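Designed helical repeat protein (Synthetic construct, PDB 5CWF) is a computationally designed helical repeat protein with no known biological function, built from stacked pairs of antiparallel helices and crystallised with bound calcium ions. Local coordinates at residues L108-I121 and V151-R164. Numbering follows the deposited sequence. Where two conformers were deposited one is given.
Sequences LAAKNNDDEVAREI and VLDAAKNNDDETAR. With CA (calcium ion), chain J; CA (calcium ion), chain L.
The guanidinium of Arg164 has the carboxylate of Glu120 at its edge, OE2 lying in plane 3.3 Å from NH1 in a weak but nearly straight hydrogen bond, while the backbone O of Asp160 lies over the centre of one face. The two planar groups stand 83° apart. Glu116 OE2 forms a second, oblique salt bridge to NH1 and Asp160 OD2 a long, weak one to the same nitrogen, a network that probably offsets the crowded acids; Asp160 OD1 binds a calcium ion with Glu161. The amide of Asn158 passes across Val117, its OD1 3.5 Å from Val117 CG2, and its ND2 donates to Asp114 OD2 (3.3 Å) from above the carboxylate plane. A chi1 of -174° turns Asp114 OD1 back to cap helix 115-134 at Val117 N (3.1 Å). Losing both acceptors to an alanine here is likely to leave that helix start uncapped and the Asn158 amide freer to turn. Ile121 fits knob-into-hole among Val151, Ala154, Ala155 and Ala163, CD1 3.8 Å from Ala163 CB. The two turns close neighbouring hairpins: residues 160-164 run nearly parallel to 115-121 (16°), Ala118 touches helix 70-89, and Ile121 and Val151 reach Ala105 of helix 93-111.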
ATOM      1  N   LEU A 108       0.797  -4.909  -8.110  1.00 30.14           N
ATOM      2  CA  LEU A 108       0.313  -5.841  -9.115  1.00 29.35           C
ATOM      3  C   LEU A 108      -1.168  -5.574  -9.412  1.00 29.16           C
ATOM      4  O   LEU A 108      -1.585  -5.583 -10.574  1.00 29.60           O
ATOM      5  CB  LEU A 108       0.540  -7.278  -8.644  1.00 31.78           C
ATOM      6  CG  LEU A 108       0.244  -8.387  -9.647  1.00 39.55           C
ATOM      7  CD1 LEU A 108       1.046  -8.180 -10.910  1.00 45.16           C
ATOM      8  CD2 LEU A 108       0.570  -9.730  -9.027  1.00 41.14           C
ATOM      9  N   ALA A 109      -1.959  -5.317  -8.371  1.00 29.56           N
ATOM     10  CA  ALA A 109      -3.366  -5.009  -8.569  1.00 32.32           C
ATOM     11  C   ALA A 109      -3.527  -3.744  -9.417  1.00 31.84           C
ATOM     12  O   ALA A 109      -4.347  -3.701 -10.350  1.00 32.28           O
ATOM     13  CB  ALA A 109      -4.062  -4.863  -7.250  1.00 36.19           C
ATOM     14  N   ALA A 110      -2.740  -2.716  -9.111  1.00 29.54           N
ATOM     15  CA  ALA A 110      -2.803  -1.473  -9.905  1.00 30.31           C
ATOM     16  C   ALA A 110      -2.349  -1.701 -11.351  1.00 35.07           C
ATOM     17  O   ALA A 110      -2.783  -0.987 -12.268  1.00 39.78           O
ATOM     18  CB  ALA A 110      -1.936  -0.382  -9.264  1.00 27.18           C
ATOM     19  N   LYS A 111      -1.474  -2.682 -11.549  1.00 33.12           N
ATOM     20  CA  LYS A 111      -0.908  -2.957 -12.869  1.00 38.15           C
ATOM     21  C   LYS A 111      -1.829  -3.823 -13.725  1.00 42.40           C
ATOM     22  O   LYS A 111      -1.810  -3.746 -14.962  1.00 41.43           O
ATOM     23  CB  LYS A 111       0.461  -3.649 -12.698  1.00 40.20           C
ATOM     24  CG  LYS A 111       1.244  -3.903 -13.969  1.00 46.70           C
ATOM     25  CD  LYS A 111       2.587  -4.586 -13.685  1.00 51.70           C
ATOM     26  CE  LYS A 111       3.520  -3.718 -12.838  1.00 59.38           C
ATOM     27  NZ  LYS A 111       4.862  -4.348 -12.634  1.00 62.42           N
ATOM     28  N   ASN A 112      -2.679  -4.599 -13.069  1.00 43.90           N
ATOM     29  CA  ASN A 112      -3.548  -5.528 -13.779  1.00 44.84           C
ATOM     30  C   ASN A 112      -4.798  -4.863 -14.356  1.00 43.63           C
ATOM     31  O   ASN A 112      -5.600  -5.520 -15.015  1.00 50.14           O
ATOM     32  CB  ASN A 112      -3.929  -6.685 -12.855  1.00 47.51           C
ATOM     33  CG  ASN A 112      -2.815  -7.723 -12.726  1.00 50.90           C
ATOM     34  OD1 ASN A 112      -1.836  -7.703 -13.477  1.00 51.72           O
ATOM     35  ND2 ASN A 112      -2.953  -8.620 -11.760  1.00 50.84           N
ATOM     36  N   ASN A 113      -4.984  -3.570 -14.091  1.00 40.37           N
ATOM     37  CA  ASN A 113      -6.096  -2.829 -14.689  1.00 45.26           C
ATOM     38  C   ASN A 113      -7.524  -3.326 -14.365  1.00 47.39           C
ATOM     39  O   ASN A 113      -8.429  -3.158 -15.190  1.00 47.71           O
ATOM     40  CB  ASN A 113      -5.934  -2.788 -16.215  1.00 47.04           C
ATOM     41  CG  ASN A 113      -5.933  -1.362 -16.765  1.00 53.41           C
ATOM     42  OD1 ASN A 113      -6.762  -0.531 -16.376  1.00 46.29           O
ATOM     43  ND2 ASN A 113      -5.064  -1.106 -17.744  1.00 59.21           N
ATOM     44  N   ASP A 114      -7.708  -4.052 -13.264  1.00 46.45           N
ATOM     45  CA  ASP A 114      -9.055  -4.440 -12.812  1.00 45.03           C
ATOM     46  C   ASP A 114      -9.520  -3.639 -11.571  1.00 38.21           C
ATOM     47  O   ASP A 114      -8.940  -3.782 -10.486  1.00 33.21           O
ATOM     48  CB  ASP A 114      -9.090  -5.955 -12.549  1.00 46.55           C
ATOM     49  CG  ASP A 114     -10.484  -6.467 -12.208  1.00 53.88           C
ATOM     50  OD1 ASP A 114     -11.234  -5.815 -11.454  1.00 57.92           O
ATOM     51  OD2 ASP A 114     -10.867  -7.511 -12.769  1.00 56.26           O
ATOM     52  N   ASP A 115     -10.538  -2.781 -11.720  1.00 33.36           N
ATOM     53  CA  ASP A 115     -10.950  -1.905 -10.608  1.00 34.47           C
ATOM     54  C   ASP A 115     -11.463  -2.643  -9.373  1.00 33.63           C
ATOM     55  O   ASP A 115     -11.251  -2.177  -8.255  1.00 33.42           O
ATOM     56  CB  ASP A 115     -12.047  -0.918 -11.032  1.00 35.87           C
ATOM     57  CG  ASP A 115     -11.531   0.232 -11.878  1.00 39.96           C
ATOM     58  OD1 ASP A 115     -10.349   0.605 -11.756  1.00 43.82           O
ATOM     59  OD2 ASP A 115     -12.334   0.812 -12.631  1.00 44.32           O
ATOM     60  N   GLU A 116     -12.167  -3.755  -9.559  1.00 30.82           N
ATOM     61  CA  GLU A 116     -12.751  -4.473  -8.425  1.00 35.13           C
ATOM     62  C   GLU A 116     -11.651  -5.170  -7.641  1.00 33.80           C
ATOM     63  O   GLU A 116     -11.639  -5.157  -6.406  1.00 29.33           O
ATOM     64  CB  GLU A 116     -13.828  -5.470  -8.902  1.00 34.00           C
ATOM     65  CG  GLU A 116     -14.507  -6.302  -7.792  1.00 50.13           C
ATOM     66  CD  GLU A 116     -15.756  -5.636  -7.225  1.00 57.05           C
ATOM     67  OE1 GLU A 116     -15.728  -4.400  -7.023  1.00 56.96           O
ATOM     68  OE2 GLU A 116     -16.769  -6.348  -6.995  1.00 58.64           O
ATOM     69  N   VAL A 117     -10.703  -5.776  -8.350  1.00 31.81           N
ATOM     70  CA  VAL A 117      -9.579  -6.419  -7.685  1.00 30.47           C
ATOM     71  C   VAL A 117      -8.704  -5.385  -6.983  1.00 31.16           C
ATOM     72  O   VAL A 117      -8.291  -5.580  -5.839  1.00 30.24           O
ATOM     73  CB  VAL A 117      -8.754  -7.249  -8.696  1.00 34.05           C
ATOM     74  CG1 VAL A 117      -7.435  -7.714  -8.089  1.00 34.58           C
ATOM     75  CG2 VAL A 117      -9.589  -8.427  -9.175  1.00 34.03           C
ATOM     76  N   ALA A 118      -8.446  -4.262  -7.646  1.00 30.28           N
ATOM     77  CA  ALA A 118      -7.599  -3.240  -7.060  1.00 29.54           C
ATOM     78  C   ALA A 118      -8.228  -2.746  -5.766  1.00 28.90           C
ATOM     79  O   ALA A 118      -7.540  -2.579  -4.755  1.00 28.97           O
ATOM     80  CB  ALA A 118      -7.388  -2.110  -8.030  1.00 31.29           C
ATOM     81  N   ARG A 119      -9.541  -2.532  -5.785  0.64 25.46           N
ATOM     82  CA  ARG A 119     -10.230  -2.059  -4.589  0.64 25.99           C
ATOM     83  C   ARG A 119     -10.160  -3.072  -3.447  0.64 25.80           C
ATOM     84  O   ARG A 119      -9.953  -2.695  -2.297  0.64 25.83           O
ATOM     85  CB  ARG A 119     -11.692  -1.762  -4.908  0.64 29.05           C
ATOM     86  CG  ARG A 119     -12.563  -1.584  -3.667  0.64 31.23           C
ATOM     87  CD  ARG A 119     -13.957  -1.043  -4.009  0.64 42.35           C
ATOM     88  NE  ARG A 119     -13.925   0.347  -4.461  0.64 52.04           N
ATOM     89  CZ  ARG A 119     -15.000   1.038  -4.835  0.64 60.48           C
ATOM     90  NH1 ARG A 119     -16.202   0.476  -4.812  0.64 62.22           N
ATOM     91  NH2 ARG A 119     -14.876   2.297  -5.231  0.64 63.44           N
ATOM     92  N   GLU A 120     -10.358  -4.348  -3.745  1.00 26.29           N
ATOM     93  CA  GLU A 120     -10.393  -5.353  -2.684  1.00 24.38           C
ATOM     94  C   GLU A 120      -8.992  -5.671  -2.145  1.00 23.87           C
ATOM     95  O   GLU A 120      -8.839  -5.978  -0.977  1.00 25.67           O
ATOM     96  CB  GLU A 120     -11.065  -6.638  -3.146  1.00 27.07           C
ATOM     97  CG  GLU A 120     -12.559  -6.514  -3.522  1.00 33.80           C
ATOM     98  CD  GLU A 120     -13.440  -5.804  -2.493  1.00 38.92           C
ATOM     99  OE1 GLU A 120     -13.115  -5.791  -1.298  1.00 38.89           O
ATOM    100  OE2 GLU A 120     -14.531  -5.334  -2.879  1.00 37.02           O
ATOM    101  N   ILE A 121      -7.975  -5.637  -3.004  1.00 24.31           N
ATOM    102  CA  ILE A 121      -6.594  -5.854  -2.544  1.00 24.26           C
ATOM    103  C   ILE A 121      -6.189  -4.700  -1.619  1.00 23.10           C
ATOM    104  O   ILE A 121      -5.659  -4.934  -0.529  1.00 25.87           O
ATOM    105  CB  ILE A 121      -5.614  -6.000  -3.748  1.00 22.66           C
ATOM    106  CG1 ILE A 121      -5.928  -7.288  -4.537  1.00 23.85           C
ATOM    107  CG2 ILE A 121      -4.158  -5.980  -3.296  1.00 25.71           C
ATOM    108  CD1 ILE A 121      -5.638  -8.579  -3.778  1.00 26.27           C
ATOM    109  N   VAL A 151      -2.686 -12.225   0.216  1.00 26.98           N
ATOM    110  CA  VAL A 151      -3.170 -11.065  -0.530  1.00 24.35           C
ATOM    111  C   VAL A 151      -2.388 -10.934  -1.836  1.00 26.05           C
ATOM    112  O   VAL A 151      -2.967 -10.719  -2.910  1.00 26.85           O
ATOM    113  CB  VAL A 151      -3.025  -9.763   0.296  1.00 24.51           C
ATOM    114  CG1 VAL A 151      -3.398  -8.536  -0.549  1.00 26.47           C
ATOM    115  CG2 VAL A 151      -3.906  -9.817   1.522  1.00 27.35           C
ATOM    116  N   LEU A 152      -1.077 -11.104  -1.751  1.00 26.36           N
ATOM    117  CA  LEU A 152      -0.226 -11.056  -2.932  1.00 27.67           C
ATOM    118  C   LEU A 152      -0.616 -12.149  -3.922  1.00 26.97           C
ATOM    119  O   LEU A 152      -0.705 -11.894  -5.136  1.00 28.96           O
ATOM    120  CB  LEU A 152       1.260 -11.148  -2.510  1.00 30.31           C
ATOM    121  CG  LEU A 152       2.321 -11.200  -3.613  1.00 32.48           C
ATOM    122  CD1 LEU A 152       2.147 -10.030  -4.593  1.00 31.65           C
ATOM    123  CD2 LEU A 152       3.708 -11.163  -3.002  1.00 36.82           C
ATOM    124  N   ASP A 153      -0.888 -13.360  -3.428  1.00 26.86           N
ATOM    125  CA  ASP A 153      -1.286 -14.459  -4.311  1.00 28.79           C
ATOM    126  C   ASP A 153      -2.633 -14.129  -4.971  1.00 26.38           C
ATOM    127  O   ASP A 153      -2.840 -14.382  -6.185  1.00 25.91           O
ATOM    128  CB  ASP A 153      -1.373 -15.787  -3.536  1.00 33.50           C
ATOM    129  CG  ASP A 153       0.005 -16.362  -3.183  1.00 48.13           C
ATOM    130  OD1 ASP A 153       0.995 -16.029  -3.872  1.00 54.50           O
ATOM    131  OD2 ASP A 153       0.100 -17.150  -2.208  1.00 47.32           O
ATOM    132  N   ALA A 154      -3.533 -13.520  -4.196  1.00 27.75           N
ATOM    133  CA  ALA A 154      -4.847 -13.120  -4.721  1.00 26.03           C
ATOM    134  C   ALA A 154      -4.723 -12.078  -5.816  1.00 28.05           C
ATOM    135  O   ALA A 154      -5.505 -12.075  -6.755  1.00 29.37           O
ATOM    136  CB  ALA A 154      -5.741 -12.577  -3.604  1.00 27.39           C
ATOM    137  N   ALA A 155      -3.794 -11.146  -5.656  1.00 26.28           N
ATOM    138  CA  ALA A 155      -3.540 -10.168  -6.697  1.00 25.19           C
ATOM    139  C   ALA A 155      -3.006 -10.874  -7.946  1.00 29.30           C
ATOM    140  O   ALA A 155      -3.396 -10.551  -9.077  1.00 30.84           O
ATOM    141  CB  ALA A 155      -2.560  -9.121  -6.209  1.00 25.02           C
ATOM    142  N   LYS A 156      -2.125 -11.841  -7.732  1.00 28.74           N
ATOM    143  CA  LYS A 156      -1.542 -12.603  -8.842  1.00 30.74           C
ATOM    144  C   LYS A 156      -2.595 -13.403  -9.604  1.00 36.33           C
ATOM    145  O   LYS A 156      -2.477 -13.607 -10.820  1.00 39.28           O
ATOM    146  CB  LYS A 156      -0.444 -13.535  -8.321  1.00 32.75           C
ATOM    147  CG  LYS A 156       0.849 -12.829  -7.927  1.00 40.54           C
ATOM    148  CD  LYS A 156       1.866 -13.753  -7.265  1.00 48.79           C
ATOM    149  CE  LYS A 156       3.154 -12.991  -6.916  1.00 54.49           C
ATOM    150  NZ  LYS A 156       4.206 -13.852  -6.281  1.00 58.92           N
ATOM    151  N   ASN A 157      -3.640 -13.822  -8.896  1.00 35.50           N
ATOM    152  CA  ASN A 157      -4.726 -14.587  -9.489  1.00 35.10           C
ATOM    153  C   ASN A 157      -5.930 -13.730  -9.885  1.00 33.83           C
ATOM    154  O   ASN A 157      -6.966 -14.276 -10.277  1.00 35.11           O
ATOM    155  CB  ASN A 157      -5.195 -15.668  -8.519  1.00 38.05           C
ATOM    156  CG  ASN A 157      -4.136 -16.712  -8.255  1.00 45.55           C
ATOM    157  OD1 ASN A 157      -3.326 -17.025  -9.127  1.00 51.32           O
ATOM    158  ND2 ASN A 157      -4.172 -17.302  -7.070  1.00 40.75           N
ATOM    159  N   ASN A 158      -5.800 -12.409  -9.767  1.00 36.78           N
ATOM    160  CA  ASN A 158      -6.893 -11.477 -10.053  1.00 39.44           C
ATOM    161  C   ASN A 158      -8.184 -11.927  -9.359  1.00 39.40           C
ATOM    162  O   ASN A 158      -9.223 -12.058  -9.978  1.00 42.13           O
ATOM    163  CB  ASN A 158      -7.102 -11.323 -11.569  1.00 47.28           C
ATOM    164  CG  ASN A 158      -7.594  -9.928 -11.948  1.00 55.69           C
ATOM    165  OD1 ASN A 158      -7.057  -8.908 -11.489  1.00 54.52           O
ATOM    166  ND2 ASN A 158      -8.632  -9.876 -12.767  1.00 62.34           N
ATOM    167  N   ASP A 159      -8.071 -12.226  -8.070  1.00 36.86           N
ATOM    168  CA  ASP A 159      -9.123 -12.915  -7.321  1.00 38.49           C
ATOM    169  C   ASP A 159      -9.719 -11.998  -6.243  1.00 36.35           C
ATOM    170  O   ASP A 159      -9.222 -11.960  -5.108  1.00 35.49           O
ATOM    171  CB  ASP A 159      -8.540 -14.196  -6.719  1.00 41.66           C
ATOM    172  CG  ASP A 159      -9.569 -15.042  -5.995  1.00 45.99           C
ATOM    173  OD1 ASP A 159     -10.724 -14.603  -5.817  1.00 41.69           O
ATOM    174  OD2 ASP A 159      -9.202 -16.169  -5.599  1.00 48.72           O
ATOM    175  N   ASP A 160     -10.765 -11.261  -6.606  1.00 32.60           N
ATOM    176  CA  ASP A 160     -11.356 -10.270  -5.696  1.00 31.99           C
ATOM    177  C   ASP A 160     -12.118 -10.944  -4.559  1.00 35.52           C
ATOM    178  O   ASP A 160     -12.150 -10.432  -3.445  1.00 37.70           O
ATOM    179  CB  ASP A 160     -12.291  -9.289  -6.453  1.00 41.23           C
ATOM    180  CG  ASP A 160     -13.362  -9.982  -7.326  1.00 44.33           C
ATOM    181  OD1 ASP A 160     -13.029 -10.870  -8.133  1.00 38.95           O
ATOM    182  OD2 ASP A 160     -14.551  -9.604  -7.233  1.00 46.74           O
ATOM    183  N   GLU A 161     -12.704 -12.110  -4.826  1.00 36.30           N
ATOM    184  CA  GLU A 161     -13.456 -12.825  -3.803  1.00 37.31           C
ATOM    185  C   GLU A 161     -12.520 -13.260  -2.661  1.00 37.10           C
ATOM    186  O   GLU A 161     -12.825 -13.103  -1.471  1.00 37.30           O
ATOM    187  CB  GLU A 161     -14.195 -14.026  -4.426  1.00 42.30           C
ATOM    188  CG  GLU A 161     -15.376 -13.638  -5.351  1.00 48.72           C
ATOM    189  CD  GLU A 161     -14.977 -13.288  -6.798  1.00 50.09           C
ATOM    190  OE1 GLU A 161     -13.817 -13.559  -7.192  1.00 51.56           O
ATOM    191  OE2 GLU A 161     -15.843 -12.761  -7.554  1.00 43.45           O
ATOM    192  N   THR A 162     -11.365 -13.796  -3.020  1.00 36.72           N
ATOM    193  CA  THR A 162     -10.393 -14.222  -2.014  1.00 36.48           C
ATOM    194  C   THR A 162      -9.817 -13.015  -1.265  1.00 34.38           C
ATOM    195  O   THR A 162      -9.608 -13.073  -0.059  1.00 34.40           O
ATOM    196  CB  THR A 162      -9.276 -15.059  -2.672  1.00 36.58           C
ATOM    197  OG1 THR A 162      -9.862 -16.238  -3.231  1.00 38.73           O
ATOM    198  CG2 THR A 162      -8.217 -15.468  -1.664  1.00 36.28           C
ATOM    199  N   ALA A 163      -9.604 -11.907  -1.965  1.00 32.64           N
ATOM    200  CA  ALA A 163      -9.133 -10.700  -1.277  1.00 30.69           C
ATOM    201  C   ALA A 163     -10.110 -10.287  -0.162  1.00 31.19           C
ATOM    202  O   ALA A 163      -9.699  -9.986   0.969  1.00 30.58           O
ATOM    203  CB  ALA A 163      -8.944  -9.572  -2.270  1.00 28.98           C
ATOM    204  N   ARG A 164     -11.405 -10.314  -0.457  1.00 32.40           N
ATOM    205  CA  ARG A 164     -12.403  -9.925   0.541  1.00 33.01           C
ATOM    206  C   ARG A 164     -12.391 -10.871   1.741  1.00 34.40           C
ATOM    207  O   ARG A 164     -12.558 -10.437   2.872  1.00 34.21           O
ATOM    208  CB  ARG A 164     -13.807  -9.860  -0.082  1.00 34.35           C
ATOM    209  CG  ARG A 164     -14.019  -8.600  -0.927  1.00 40.32           C
ATOM    210  CD  ARG A 164     -15.501  -8.410  -1.346  1.00 37.15           C
ATOM    211  NE  ARG A 164     -15.972  -9.416  -2.284  1.00 46.45           N
ATOM    212  CZ  ARG A 164     -15.965  -9.303  -3.612  1.00 48.47           C
ATOM    213  NH1 ARG A 164     -15.570  -8.193  -4.224  1.00 47.65           N
ATOM    214  NH2 ARG A 164     -16.405 -10.307  -4.332  1.00 49.80           N
TER
HETATM  215 CA    CA J 206     -14.142 -12.420  -9.523  0.81 31.46          CA
HETATM  216 CA    CA L 208      -8.480   1.167 -16.380  0.55 31.17          CA
HETATM  217  O   HOH W   1     -11.995 -13.378  -9.734  1.00 38.63           O
HETATM  218  O   HOH W   2      -7.093   1.885 -18.084  1.00 45.46           O